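Local coordinates for protein cytochrome P450 268A2 Cyp268A2 (Mycobacterium marinum, PDB 6BLD) that is a cytochrome P450, a haem protein of mainly helical fold that in this structure also holds (3E,5E)-6,10-dimethylundeca-3,5,9-trien-2-one, at residues Arg9-Arg19 against Arg40-Ala51; Glu78-Phe88 against Thr310-Phe319. All blocks are in the same frame, centred on the assembly; numbering follows the deposited sequence.

Contact 1 (Arg9-Arg19 against Arg40-Ala51); sequences RPYDTIDLSSR and RPVSWHPPVEDA
Asp-12 and His-45 lie at the tightly packed part of this contact, where the N-terminal lead-in of a cytochrome P450 runs along strand 42-45, an outermost strand of the five-stranded mixed sheet. The imidazole of His-45 is held between two aliphatic groups: CB of Asp-12 rests over one face and CD1 of Leu-16 over the other, each 3.8 Å from the ring centroid of His-45. Its NE2 is hydrogen-bonded to OG of Ser-43, 2.6 Å away, a bond that fixes the turn of the ring. Histidine suits the place because it offers flat faces to carbon and polar edges to neighbours. Asp-12 has CG anti to its backbone N (chi1 -161°), and this carries the carboxylate to Arg-40, which grips it side-on. NE of Arg-40 meets OD1 of Asp-12 at 2.6 Å, NH1 takes OD2, both on syn lone pairs, and the two flat groups are nearly coplanar. OD2 also accepts from the backbone N of Ile-14, closing an Asx turn. Equally close, the guanidinium of Arg-9 stands steeply on buried Trp-44, with NH1 over the face of the indole and CZ 4.5 Å from the centroid of its six-membered ring, a cation-pi contact; the same NH1 forms a salt bridge with Glu-330. Ser-17 is a second closely packed point: small enough to let the two chains come close, it sends OG to the carbonyl O of Pro-46, 2.8 Å away, and receives the backbone N of Glu-49 on its own O at 2.9 Å.

Toward solvent the fit is more open. Exposed Tyr-11 lies nearly parallel to the indole but slid aside, and CD of Pro-46 covers one face of its phenol ring. Beyond Ser-17, one water donates to the O of Ser-17 and the O of Glu-49; another accepts from Arg-19 N and donates to OE1 of Glu-49 and OD2 of Asp-50.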
loop_
_atom_site.group_PDB
_atom_site.type_symbol
_atom_site.label_atom_id
_atom_site.label_comp_id
_atom_site.label_asym_id
_atom_site.label_seq_id
_atom_site.Cartn_x
_atom_site.Cartn_y
_atom_site.Cartn_z
ATOM N N ARG A 9 14.307 -16.980 22.673
ATOM C CA ARG A 9 14.506 -18.090 21.752
ATOM C C ARG A 9 15.572 -17.676 20.740
ATOM O O ARG A 9 15.792 -16.480 20.529
ATOM C CB ARG A 9 13.196 -18.475 21.043
ATOM C CG ARG A 9 12.640 -17.405 20.126
ATOM C CD ARG A 9 11.337 -17.852 19.481
ATOM N NE ARG A 9 10.265 -18.006 20.462
ATOM C CZ ARG A 9 9.541 -16.998 20.939
ATOM N NH1 ARG A 9 9.772 -15.759 20.527
ATOM N NH2 ARG A 9 8.587 -17.228 21.831
ATOM N N PRO A 10 16.252 -18.643 20.122
ATOM C CA PRO A 10 17.308 -18.292 19.164
ATOM C C PRO A 10 16.753 -17.511 17.981
ATOM O O PRO A 10 15.634 -17.750 17.522
ATOM C CB PRO A 10 17.861 -19.655 18.728
ATOM C CG PRO A 10 17.479 -20.593 19.823
ATOM C CD PRO A 10 16.161 -20.098 20.332
ATOM N N TYR A 11 17.546 -16.559 17.500
ATOM C CA TYR A 11 17.196 -15.820 16.299
ATOM C C TYR A 11 17.480 -16.663 15.063
ATOM O O TYR A 11 18.372 -17.515 15.058
ATOM C CB TYR A 11 17.977 -14.505 16.219
ATOM C CG TYR A 11 17.489 -13.430 17.163
ATOM C CD1 TYR A 11 16.133 -13.155 17.297
ATOM C CD2 TYR A 11 18.385 -12.687 17.920
ATOM C CE1 TYR A 11 15.686 -12.170 18.161
ATOM C CE2 TYR A 11 17.947 -11.702 18.785
ATOM C CZ TYR A 11 16.599 -11.447 18.902
ATOM O OH TYR A 11 16.165 -10.466 19.764
ATOM N N ASP A 12 16.709 -16.416 14.010
ATOM C CA ASP A 12 16.904 -17.144 12.768
ATOM C C ASP A 12 18.200 -16.709 12.089
ATOM O O ASP A 12 18.705 -15.601 12.294
ATOM C CB ASP A 12 15.719 -16.930 11.825
ATOM C CG ASP A 12 15.642 -17.984 10.739
ATOM O OD1 ASP A 12 15.029 -19.045 10.981
ATOM O OD2 ASP A 12 16.194 -17.754 9.643
ATOM N N THR A 13 18.740 -17.610 11.268
ATOM C CA THR A 13 19.958 -17.306 10.525
ATOM C C THR A 13 19.699 -16.264 9.442
ATOM O O THR A 13 20.534 -15.381 9.208
ATOM C CB THR A 13 20.527 -18.593 9.921
ATOM O OG1 THR A 13 21.200 -19.342 10.939
ATOM C CG2 THR A 13 21.502 -18.289 8.793
ATOM N N ILE A 14 18.538 -16.335 8.789
ATOM C CA ILE A 14 18.241 -15.453 7.668
ATOM C C ILE A 14 18.031 -14.031 8.172
ATOM O O ILE A 14 17.304 -13.798 9.148
ATOM C CB ILE A 14 17.011 -15.958 6.898
ATOM C CG1 ILE A 14 17.257 -17.372 6.364
ATOM C CG2 ILE A 14 16.661 -15.009 5.762
ATOM C CD1 ILE A 14 18.574 -17.537 5.639
ATOM N N ASP A 15 18.664 -13.071 7.504
ATOM C CA ASP A 15 18.566 -11.666 7.873
ATOM C C ASP A 15 17.357 -11.039 7.188
ATOM O O ASP A 15 17.298 -10.977 5.955
ATOM C CB ASP A 15 19.849 -10.926 7.494
ATOM C CG ASP A 15 19.716 -9.420 7.617
ATOM O OD1 ASP A 15 18.950 -8.948 8.485
ATOM O OD2 ASP A 15 20.387 -8.706 6.843
ATOM N N LEU A 16 16.399 -10.574 7.991
ATOM C CA LEU A 16 15.244 -9.834 7.496
ATOM C C LEU A 16 15.107 -8.465 8.153
ATOM O O LEU A 16 14.053 -7.830 8.019
ATOM C CB LEU A 16 13.953 -10.630 7.716
ATOM C CG LEU A 16 13.846 -12.039 7.136
ATOM C CD1 LEU A 16 12.476 -12.618 7.448
ATOM C CD2 LEU A 16 14.095 -12.031 5.638
ATOM N N SER A 17 16.138 -7.993 8.856
ATOM C CA SER A 17 16.027 -6.795 9.675
ATOM C C SER A 17 17.001 -5.684 9.312
ATOM O O SER A 17 16.754 -4.533 9.689
ATOM C CB SER A 17 16.227 -7.144 11.159
ATOM O OG SER A 17 15.612 -8.379 11.481
ATOM N N SER A 18 18.089 -5.982 8.608
ATOM C CA SER A 18 19.120 -4.986 8.368
ATOM C C SER A 18 18.678 -3.980 7.308
ATOM O O SER A 18 17.792 -4.241 6.489
ATOM C CB SER A 18 20.426 -5.655 7.936
ATOM O OG SER A 18 20.360 -6.084 6.588
ATOM N N ARG A 19 19.317 -2.808 7.338
ATOM C CA ARG A 19 19.054 -1.788 6.329
ATOM C C ARG A 19 19.491 -2.256 4.946
ATOM O O ARG A 19 18.822 -1.969 3.947
ATOM C CB ARG A 19 19.771 -0.490 6.702
ATOM C CG ARG A 19 18.994 0.419 7.638
ATOM C CD ARG A 19 17.530 0.497 7.245
ATOM N NE ARG A 19 16.723 1.149 8.272
ATOM C CZ ARG A 19 16.415 2.441 8.269
ATOM N NH1 ARG A 19 16.844 3.223 7.287
ATOM N NH2 ARG A 19 15.674 2.952 9.244
ATOM N N ARG A 40 11.744 -22.987 7.199
ATOM C CA ARG A 40 11.231 -22.417 8.447
ATOM C C ARG A 40 10.230 -21.319 8.110
ATOM O O ARG A 40 10.546 -20.124 8.200
ATOM C CB ARG A 40 12.371 -21.889 9.319
ATOM C CG ARG A 40 13.504 -22.890 9.516
ATOM C CD ARG A 40 14.703 -22.273 10.224
ATOM N NE ARG A 40 15.317 -21.189 9.461
ATOM C CZ ARG A 40 16.079 -21.362 8.385
ATOM N NH1 ARG A 40 16.594 -20.310 7.765
ATOM N NH2 ARG A 40 16.328 -22.581 7.928
ATOM N N PRO A 41 9.007 -21.691 7.719
ATOM C CA PRO A 41 8.044 -20.680 7.244
ATOM C C PRO A 41 7.641 -19.666 8.298
ATOM O O PRO A 41 7.214 -18.562 7.938
ATOM C CB PRO A 41 6.844 -21.525 6.794
ATOM C CG PRO A 41 6.980 -22.811 7.544
ATOM C CD PRO A 41 8.452 -23.054 7.672
ATOM N N VAL A 42 7.751 -20.001 9.580
ATOM C CA VAL A 42 7.467 -19.080 10.675
ATOM C C VAL A 42 8.724 -19.038 11.536
ATOM O O VAL A 42 9.006 -19.980 12.286
ATOM C CB VAL A 42 6.240 -19.503 11.491
ATOM C CG1 VAL A 42 6.029 -18.555 12.663
ATOM C CG2 VAL A 42 5.002 -19.544 10.602
ATOM N N SER A 43 9.485 -17.951 11.428
ATOM C CA SER A 43 10.787 -17.843 12.068
ATOM C C SER A 43 10.851 -16.582 12.920
ATOM O O SER A 43 10.134 -15.607 12.683
ATOM C CB SER A 43 11.918 -17.831 11.030
ATOM O OG SER A 43 11.697 -16.832 10.049
ATOM N N TRP A 44 11.738 -16.617 13.913
ATOM C CA TRP A 44 11.913 -15.537 14.877
ATOM C C TRP A 44 13.139 -14.712 14.503
ATOM O O TRP A 44 14.211 -15.269 14.242
ATOM C CB TRP A 44 12.057 -16.108 16.290
ATOM C CG TRP A 44 12.198 -15.088 17.383
ATOM C CD1 TRP A 44 13.325 -14.808 18.101
ATOM C CD2 TRP A 44 11.172 -14.229 17.898
ATOM N NE1 TRP A 44 13.066 -13.825 19.025
ATOM C CE2 TRP A 44 11.753 -13.451 18.920
ATOM C CE3 TRP A 44 9.822 -14.038 17.589
ATOM C CZ2 TRP A 44 11.031 -12.498 19.635
ATOM C CZ3 TRP A 44 9.106 -13.090 18.300
ATOM C CH2 TRP A 44 9.712 -12.333 19.311
ATOM N N HIS A 45 12.983 -13.395 14.487
ATOM C CA HIS A 45 14.017 -12.481 14.029
ATOM C C HIS A 45 14.112 -11.303 14.985
ATOM O O HIS A 45 13.141 -10.979 15.678
ATOM C CB HIS A 45 13.722 -11.977 12.609
ATOM C CG HIS A 45 13.684 -13.061 11.579
ATOM N ND1 HIS A 45 14.721 -13.287 10.700
ATOM C CD2 HIS A 45 12.737 -13.984 11.289
ATOM C CE1 HIS A 45 14.414 -14.304 9.913
ATOM N NE2 HIS A 45 13.215 -14.744 10.251
ATOM N N PRO A 46 15.269 -10.648 15.051
ATOM C CA PRO A 46 15.394 -9.423 15.854
ATOM C C PRO A 46 14.681 -8.261 15.185
ATOM O O PRO A 46 14.380 -8.320 13.983
ATOM C CB PRO A 46 16.912 -9.193 15.907
ATOM C CG PRO A 46 17.427 -9.848 14.675
ATOM C CD PRO A 46 16.558 -11.055 14.463
ATOM N N PRO A 47 14.397 -7.186 15.921
ATOM C CA PRO A 47 13.665 -6.055 15.332
ATOM C C PRO A 47 14.447 -5.397 14.205
ATOM O O PRO A 47 15.647 -5.613 14.023
ATOM C CB PRO A 47 13.474 -5.097 16.514
ATOM C CG PRO A 47 13.650 -5.944 17.735
ATOM C CD PRO A 47 14.657 -6.983 17.357
ATOM N N VAL A 48 13.732 -4.572 13.434
ATOM C CA VAL A 48 14.346 -3.858 12.318
ATOM C C VAL A 48 15.490 -2.996 12.831
ATOM O O VAL A 48 15.323 -2.201 13.765
ATOM C CB VAL A 48 13.294 -3.012 11.583
ATOM C CG1 VAL A 48 13.960 -2.091 10.572
ATOM C CG2 VAL A 48 12.274 -3.908 10.903
ATOM N N GLU A 49 16.662 -3.155 12.222
ATOM C CA GLU A 49 17.853 -2.441 12.656
ATOM C C GLU A 49 17.812 -0.987 12.202
ATOM O O GLU A 49 17.215 -0.649 11.174
ATOM C CB GLU A 49 19.111 -3.117 12.110
ATOM C CG GLU A 49 19.254 -4.575 12.516
ATOM C CD GLU A 49 20.477 -5.234 11.908
ATOM O OE1 GLU A 49 21.150 -4.593 11.073
ATOM O OE2 GLU A 49 20.765 -6.395 12.267
ATOM N N ASP A 50 18.463 -0.124 12.987
ATOM C CA ASP A 50 18.551 1.306 12.690
ATOM C C ASP A 50 17.165 1.910 12.480
ATOM O O ASP A 50 16.947 2.732 11.588
ATOM C CB ASP A 50 19.449 1.561 11.477
ATOM C CG ASP A 50 20.870 1.074 11.692
ATOM O OD1 ASP A 50 21.391 1.238 12.817
ATOM O OD2 ASP A 50 21.466 0.530 10.739
ATOM N N ALA A 51 16.217 1.491 13.315
ATOM C CA ALA A 51 14.836 1.919 13.166
ATOM C C ALA A 51 14.688 3.398 13.524
ATOM O O ALA A 51 15.576 4.017 14.116
ATOM C CB ALA A 51 13.918 1.064 14.038
HETATM O O HOH W 1 14.736 -14.021 21.694
HETATM O O HOH W 2 16.486 -10.731 10.870
HETATM O O HOH W 3 16.741 -2.127 8.925
HETATM O O HOH W 4 21.246 -2.399 9.493
#

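Contact 2 (Glu78-Phe88 against Thr310-Phe319); sequences EVFLSGNGVLF and TFRRTAAADF. With HEM (protoporphyrin IX containing Fe), chain B; DXJ ((3E,5E)-6,10-dimethylundeca-3,5,9-trien-2-one), chain C.
Arg-312 reaches across to the type I beta turn Ser-82 to Gly-85 and the residues after it, and its side chain can be followed atom by atom. CB lies against the carbonyl O of Val-86, which also accepts the backbone N of Arg-312 at 2.7 Å. CG, between the backbone N and carbonyl carbon (chi1 83°), and then CD pass the carbonyl O of Leu-87; NE bonds to that oxygen at 2.9 Å. At the tip NH1 and NH2 both grip the O of Asn-84, at 3.0 and 3.2 Å, while the O of Gly-85 sits over one face of the guanidinium. Arginine, with five N-H groups, suits this cluster of backbone carbonyls, and Gly-85 leaves room for NH2.

Strand 310-315 here pairs antiparallel with the short edge strand 80-81 in the mixed sheet of the P450 fold: Leu-81 and Thr-314 exchange both backbone bonds. Next door, Arg-313 turns to the haem, its NH2 donating to propionate O2D at 2.8 Å, and CZ of Phe-311 touches C01 of the bound (3E,5E)-6,10-dimethylundeca-3,5,9-trien-2-one. From strand 80-81 the edge of Phe-80 meets the face of Phe-319, an edge-to-face (T-shaped) pair with planes 70° apart.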
loop_
_atom_site.group_PDB
_atom_site.type_symbol
_atom_site.label_atom_id
_atom_site.label_comp_id
_atom_site.label_asym_id
_atom_site.label_seq_id
_atom_site.Cartn_x
_atom_site.Cartn_y
_atom_site.Cartn_z
ATOM N N GLU A 78 -9.070 -11.911 15.936
ATOM C CA GLU A 78 -9.318 -12.066 17.365
ATOM C C GLU A 78 -8.078 -12.540 18.111
ATOM O O GLU A 78 -7.990 -12.353 19.329
ATOM C CB GLU A 78 -10.476 -13.037 17.597
ATOM C CG GLU A 78 -10.141 -14.491 17.299
ATOM C CD GLU A 78 -10.713 -14.963 15.975
ATOM O OE1 GLU A 78 -11.230 -16.100 15.925
ATOM O OE2 GLU A 78 -10.644 -14.201 14.988
ATOM N N VAL A 79 -7.126 -13.146 17.410
ATOM C CA VAL A 79 -5.849 -13.545 17.986
ATOM C C VAL A 79 -4.747 -12.556 17.629
ATOM O O VAL A 79 -3.995 -12.110 18.495
ATOM C CB VAL A 79 -5.485 -14.977 17.533
ATOM C CG1 VAL A 79 -4.012 -15.263 17.792
ATOM C CG2 VAL A 79 -6.368 -16.000 18.233
ATOM N N PHE A 80 -4.647 -12.191 16.353
ATOM C CA PHE A 80 -3.604 -11.291 15.863
ATOM C C PHE A 80 -4.200 -9.893 15.737
ATOM O O PHE A 80 -4.894 -9.583 14.763
ATOM C CB PHE A 80 -3.040 -11.798 14.541
ATOM C CG PHE A 80 -2.478 -13.189 14.625
ATOM C CD1 PHE A 80 -1.212 -13.407 15.144
ATOM C CD2 PHE A 80 -3.221 -14.277 14.202
ATOM C CE1 PHE A 80 -0.694 -14.686 15.230
ATOM C CE2 PHE A 80 -2.709 -15.558 14.285
ATOM C CZ PHE A 80 -1.444 -15.763 14.800
ATOM N N LEU A 81 -3.914 -9.047 16.721
ATOM C CA LEU A 81 -4.536 -7.738 16.836
ATOM C C LEU A 81 -3.803 -6.692 16.006
ATOM O O LEU A 81 -2.598 -6.792 15.758
ATOM C CB LEU A 81 -4.570 -7.284 18.295
ATOM C CG LEU A 81 -5.037 -8.299 19.335
ATOM C CD1 LEU A 81 -4.864 -7.719 20.729
ATOM C CD2 LEU A 81 -6.482 -8.685 19.085
ATOM N N SER A 82 -4.552 -5.674 15.587
ATOM C CA SER A 82 -3.996 -4.504 14.926
ATOM C C SER A 82 -3.910 -3.293 15.846
ATOM O O SER A 82 -3.232 -2.319 15.501
ATOM C CB SER A 82 -4.834 -4.142 13.691
ATOM O OG SER A 82 -4.698 -5.116 12.671
ATOM N N GLY A 83 -4.568 -3.334 17.004
ATOM C CA GLY A 83 -4.642 -2.200 17.907
ATOM C C GLY A 83 -3.368 -1.870 18.650
ATOM O O GLY A 83 -3.345 -0.881 19.390
ATOM N N ASN A 84 -2.309 -2.662 18.486
ATOM C CA ASN A 84 -1.015 -2.378 19.093
ATOM C C ASN A 84 0.028 -2.007 18.043
ATOM O O ASN A 84 1.229 -2.183 18.261
ATOM C CB ASN A 84 -0.537 -3.568 19.923
ATOM C CG ASN A 84 -1.541 -3.984 20.979
ATOM O OD1 ASN A 84 -2.088 -5.086 20.932
ATOM N ND2 ASN A 84 -1.789 -3.102 21.942
ATOM N N GLY A 85 -0.415 -1.495 16.907
ATOM C CA GLY A 85 0.478 -1.139 15.823
ATOM C C GLY A 85 0.475 -2.179 14.719
ATOM O O GLY A 85 0.339 -3.385 14.958
ATOM N N VAL A 86 0.628 -1.706 13.480
ATOM C CA VAL A 86 0.611 -2.572 12.307
ATOM C C VAL A 86 1.850 -2.421 11.439
ATOM O O VAL A 86 1.999 -3.161 10.465
ATOM C CB VAL A 86 -0.659 -2.344 11.459
ATOM C CG1 VAL A 86 -1.901 -2.682 12.262
ATOM C CG2 VAL A 86 -0.712 -0.909 10.951
ATOM N N LEU A 87 2.751 -1.497 11.760
ATOM C CA LEU A 87 3.932 -1.266 10.940
ATOM C C LEU A 87 5.065 -2.204 11.341
ATOM O O LEU A 87 5.239 -2.526 12.521
ATOM C CB LEU A 87 4.386 0.191 11.052
ATOM C CG LEU A 87 3.482 1.213 10.355
ATOM C CD1 LEU A 87 4.188 2.553 10.200
ATOM C CD2 LEU A 87 3.007 0.696 9.004
ATOM N N PHE A 88 5.829 -2.644 10.339
ATOM C CA PHE A 88 6.958 -3.543 10.566
ATOM C C PHE A 88 8.029 -2.868 11.416
ATOM O O PHE A 88 8.423 -3.380 12.472
ATOM C CB PHE A 88 7.526 -3.987 9.213
ATOM C CG PHE A 88 8.675 -4.958 9.303
ATOM C CD1 PHE A 88 8.824 -5.797 10.397
ATOM C CD2 PHE A 88 9.600 -5.042 8.273
ATOM C CE1 PHE A 88 9.880 -6.686 10.467
ATOM C CE2 PHE A 88 10.655 -5.932 8.336
ATOM C CZ PHE A 88 10.795 -6.755 9.435
ATOM N N THR A 310 4.895 -5.219 3.797
ATOM C CA THR A 310 4.798 -5.707 5.164
ATOM C C THR A 310 3.641 -5.049 5.900
ATOM O O THR A 310 3.351 -3.865 5.704
ATOM C CB THR A 310 6.090 -5.456 5.956
ATOM O OG1 THR A 310 6.382 -4.052 5.967
ATOM C CG2 THR A 310 7.259 -6.217 5.348
ATOM N N PHE A 311 2.986 -5.842 6.742
ATOM C CA PHE A 311 2.089 -5.366 7.781
ATOM C C PHE A 311 2.202 -6.353 8.932
ATOM O O PHE A 311 2.417 -7.548 8.716
ATOM C CB PHE A 311 0.636 -5.252 7.302
ATOM C CG PHE A 311 0.252 -3.873 6.837
ATOM C CD1 PHE A 311 0.681 -2.746 7.524
ATOM C CD2 PHE A 311 -0.540 -3.705 5.713
ATOM C CE1 PHE A 311 0.325 -1.476 7.093
ATOM C CE2 PHE A 311 -0.898 -2.439 5.279
ATOM C CZ PHE A 311 -0.464 -1.324 5.970
ATOM N N ARG A 312 2.078 -5.851 10.152
ATOM C CA ARG A 312 2.306 -6.686 11.320
ATOM C C ARG A 312 1.065 -6.726 12.201
ATOM O O ARG A 312 0.134 -5.931 12.052
ATOM C CB ARG A 312 3.516 -6.193 12.124
ATOM C CG ARG A 312 3.196 -5.067 13.078
ATOM C CD ARG A 312 4.080 -5.105 14.310
ATOM N NE ARG A 312 4.227 -3.772 14.882
ATOM C CZ ARG A 312 3.618 -3.357 15.986
ATOM N NH1 ARG A 312 2.818 -4.175 16.657
ATOM N NH2 ARG A 312 3.813 -2.122 16.423
ATOM N N ARG A 313 1.067 -7.688 13.122
ATOM C CA ARG A 313 0.019 -7.841 14.117
ATOM C C ARG A 313 0.669 -8.157 15.456
ATOM O O ARG A 313 1.865 -8.455 15.535
ATOM C CB ARG A 313 -0.981 -8.943 13.732
ATOM C CG ARG A 313 -1.645 -8.763 12.371
ATOM C CD ARG A 313 -2.763 -7.736 12.435
ATOM N NE ARG A 313 -3.575 -7.722 11.222
ATOM C CZ ARG A 313 -3.379 -6.891 10.204
ATOM N NH1 ARG A 313 -2.390 -6.009 10.247
ATOM N NH2 ARG A 313 -4.171 -6.943 9.139
ATOM N N THR A 314 -0.133 -8.087 16.517
ATOM C CA THR A 314 0.293 -8.462 17.860
ATOM C C THR A 314 -0.606 -9.582 18.363
ATOM O O THR A 314 -1.835 -9.462 18.324
ATOM C CB THR A 314 0.240 -7.268 18.821
ATOM O OG1 THR A 314 0.887 -6.138 18.224
ATOM C CG2 THR A 314 0.939 -7.607 20.129
ATOM N N ALA A 315 0.006 -10.668 18.829
ATOM C CA ALA A 315 -0.761 -11.817 19.291
ATOM C C ALA A 315 -1.438 -11.501 20.618
ATOM O O ALA A 315 -0.795 -11.033 21.561
ATOM C CB ALA A 315 0.142 -13.040 19.432
ATOM N N ALA A 316 -2.747 -11.751 20.686
ATOM C CA ALA A 316 -3.483 -11.574 21.931
ATOM C C ALA A 316 -3.422 -12.808 22.818
ATOM O O ALA A 316 -3.672 -12.703 24.023
ATOM C CB ALA A 316 -4.944 -11.225 21.640
ATOM N N ALA A 317 -3.095 -13.964 22.249
ATOM C CA ALA A 317 -3.005 -15.206 22.997
ATOM C C ALA A 317 -2.022 -16.122 22.283
ATOM O O ALA A 317 -1.617 -15.869 21.146
ATOM C CB ALA A 317 -4.376 -15.875 23.140
ATOM N N ASP A 318 -1.637 -17.195 22.971
ATOM C CA ASP A 318 -0.751 -18.182 22.371
ATOM C C ASP A 318 -1.423 -18.825 21.166
ATOM O O ASP A 318 -2.593 -19.217 21.227
ATOM C CB ASP A 318 -0.368 -19.244 23.401
ATOM C CG ASP A 318 0.515 -18.696 24.505
ATOM O OD1 ASP A 318 0.865 -17.496 24.451
ATOM O OD2 ASP A 318 0.860 -19.464 25.426
ATOM N N PHE A 319 -0.683 -18.929 20.065
ATOM C CA PHE A 319 -1.228 -19.453 18.820
ATOM C C PHE A 319 -0.170 -20.272 18.097
ATOM O O PHE A 319 0.971 -19.826 17.947
ATOM C CB PHE A 319 -1.727 -18.321 17.916
ATOM C CG PHE A 319 -2.592 -18.786 16.781
ATOM C CD1 PHE A 319 -2.033 -19.135 15.563
ATOM C CD2 PHE A 319 -3.966 -18.877 16.932
ATOM C CE1 PHE A 319 -2.828 -19.564 14.516
ATOM C CE2 PHE A 319 -4.766 -19.304 15.889
ATOM C CZ PHE A 319 -4.196 -19.648 14.680
HETATM C CHA HEM B . -5.943 -1.364 3.717
HETATM C CHB HEM B . -7.441 2.603 1.354
HETATM C CHC HEM B . -5.365 0.962 -2.719
HETATM C CHD HEM B . -3.182 -2.506 -0.098
HETATM C C1A HEM B . -6.539 -0.153 3.437
HETATM C C2A HEM B . -7.289 0.672 4.364
HETATM C C3A HEM B . -7.703 1.762 3.713
HETATM C C4A HEM B . -7.228 1.675 2.347
HETATM C CMA HEM B . -8.540 2.914 4.311
HETATM C CAA HEM B . -7.570 0.338 5.844
HETATM C CBA HEM B . -8.770 -0.603 5.910
HETATM C CGA HEM B . -8.961 -1.102 7.319
HETATM O O1A HEM B . -10.076 -1.593 7.635
HETATM O O2A HEM B . -8.003 -1.001 8.129
HETATM C C1B HEM B . -7.069 2.478 0.033
HETATM C C2B HEM B . -7.480 3.347 -1.045
HETATM C C3B HEM B . -6.926 2.913 -2.175
HETATM C C4B HEM B . -6.122 1.737 -1.860
HETATM C CMB HEM B . -8.413 4.572 -0.921
HETATM C CAB HEM B . -7.153 3.615 -3.535
HETATM C CBB HEM B . -6.700 3.127 -4.689
HETATM C C1C HEM B . -4.594 -0.130 -2.367
HETATM C C2C HEM B . -3.811 -0.957 -3.267
HETATM C C3C HEM B . -3.204 -1.908 -2.531
HETATM C C4C HEM B . -3.595 -1.721 -1.153
HETATM C CMC HEM B . -3.720 -0.714 -4.793
HETATM C CAC HEM B . -2.265 -3.061 -2.959
HETATM C CBC HEM B . -2.065 -3.422 -4.229
HETATM C C1D HEM B . -3.742 -2.522 1.159
HETATM C C2D HEM B . -3.419 -3.439 2.231
HETATM C C3D HEM B . -4.177 -3.126 3.288
HETATM C C4D HEM B . -5.014 -1.998 2.920
HETATM C CMD HEM B . -2.373 -4.572 2.150
HETATM C CAD HEM B . -4.175 -3.842 4.658
HETATM C CBD HEM B . -4.980 -5.134 4.548
HETATM C CGD HEM B . -4.958 -5.895 5.849
HETATM O O1D HEM B . -5.535 -7.012 5.898
HETATM O O2D HEM B . -4.363 -5.391 6.836
HETATM N NA HEM B . -6.522 0.493 2.214
HETATM N NB HEM B . -6.242 1.507 -0.500
HETATM N NC HEM B . -4.438 -0.628 -1.087
HETATM N ND HEM B . -4.719 -1.660 1.615
HETATM FE FE HEM B . -5.657 -0.219 0.498
HETATM C C10 DXJ C . 2.031 6.129 7.675
HETATM C C13 DXJ C . 5.359 7.535 8.947
HETATM C C01 DXJ C . -2.283 0.299 3.118
HETATM C C02 DXJ C . -1.392 1.483 3.480
HETATM C C03 DXJ C . -1.670 2.208 4.544
HETATM C C04 DXJ C . -0.182 1.820 2.609
HETATM C C05 DXJ C . -0.793 3.398 4.930
HETATM C C06 DXJ C . -0.422 3.387 6.411
HETATM C C07 DXJ C . 0.159 4.716 6.892
HETATM C C08 DXJ C . 1.440 4.806 7.191
HETATM C C09 DXJ C . -0.749 5.934 7.035
HETATM C C11 DXJ C . 3.240 6.145 8.201
HETATM C C12 DXJ C . 3.855 7.451 8.696
HETATM O O14 DXJ C . 3.167 8.398 8.885
HETATM O O HOH W 5 -5.154 -10.036 11.851
HETATM O O HOH W 6 -0.957 -4.847 16.880
HETATM O O HOH W 7 5.307 -2.169 7.649
#

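From the N terminus, the lead-in 9-19 enters helices 19-23 and 26-39 before the chain returns at 40-51, so contact 1 closes a short, mostly helical loop. The chain then adds strand 61-64 and helix 67-75 and reaches 78-88, whose partner 310-319 arrives only after more than 200 residues, largely helical; contact 2 thus closes a long loop that starts after the first has ended. The two loops follow in series, neither nested nor crossed. Both reach one mixed sheet: contact 1 lays the lead-in on its outermost strand 42-45, and contact 2 joins the other outermost strand, 80-81, to strand 310-315. Their centres are about 17 Å apart, yet CG2 of Val-48 packs on CZ of Phe-88 at 3.5 Å.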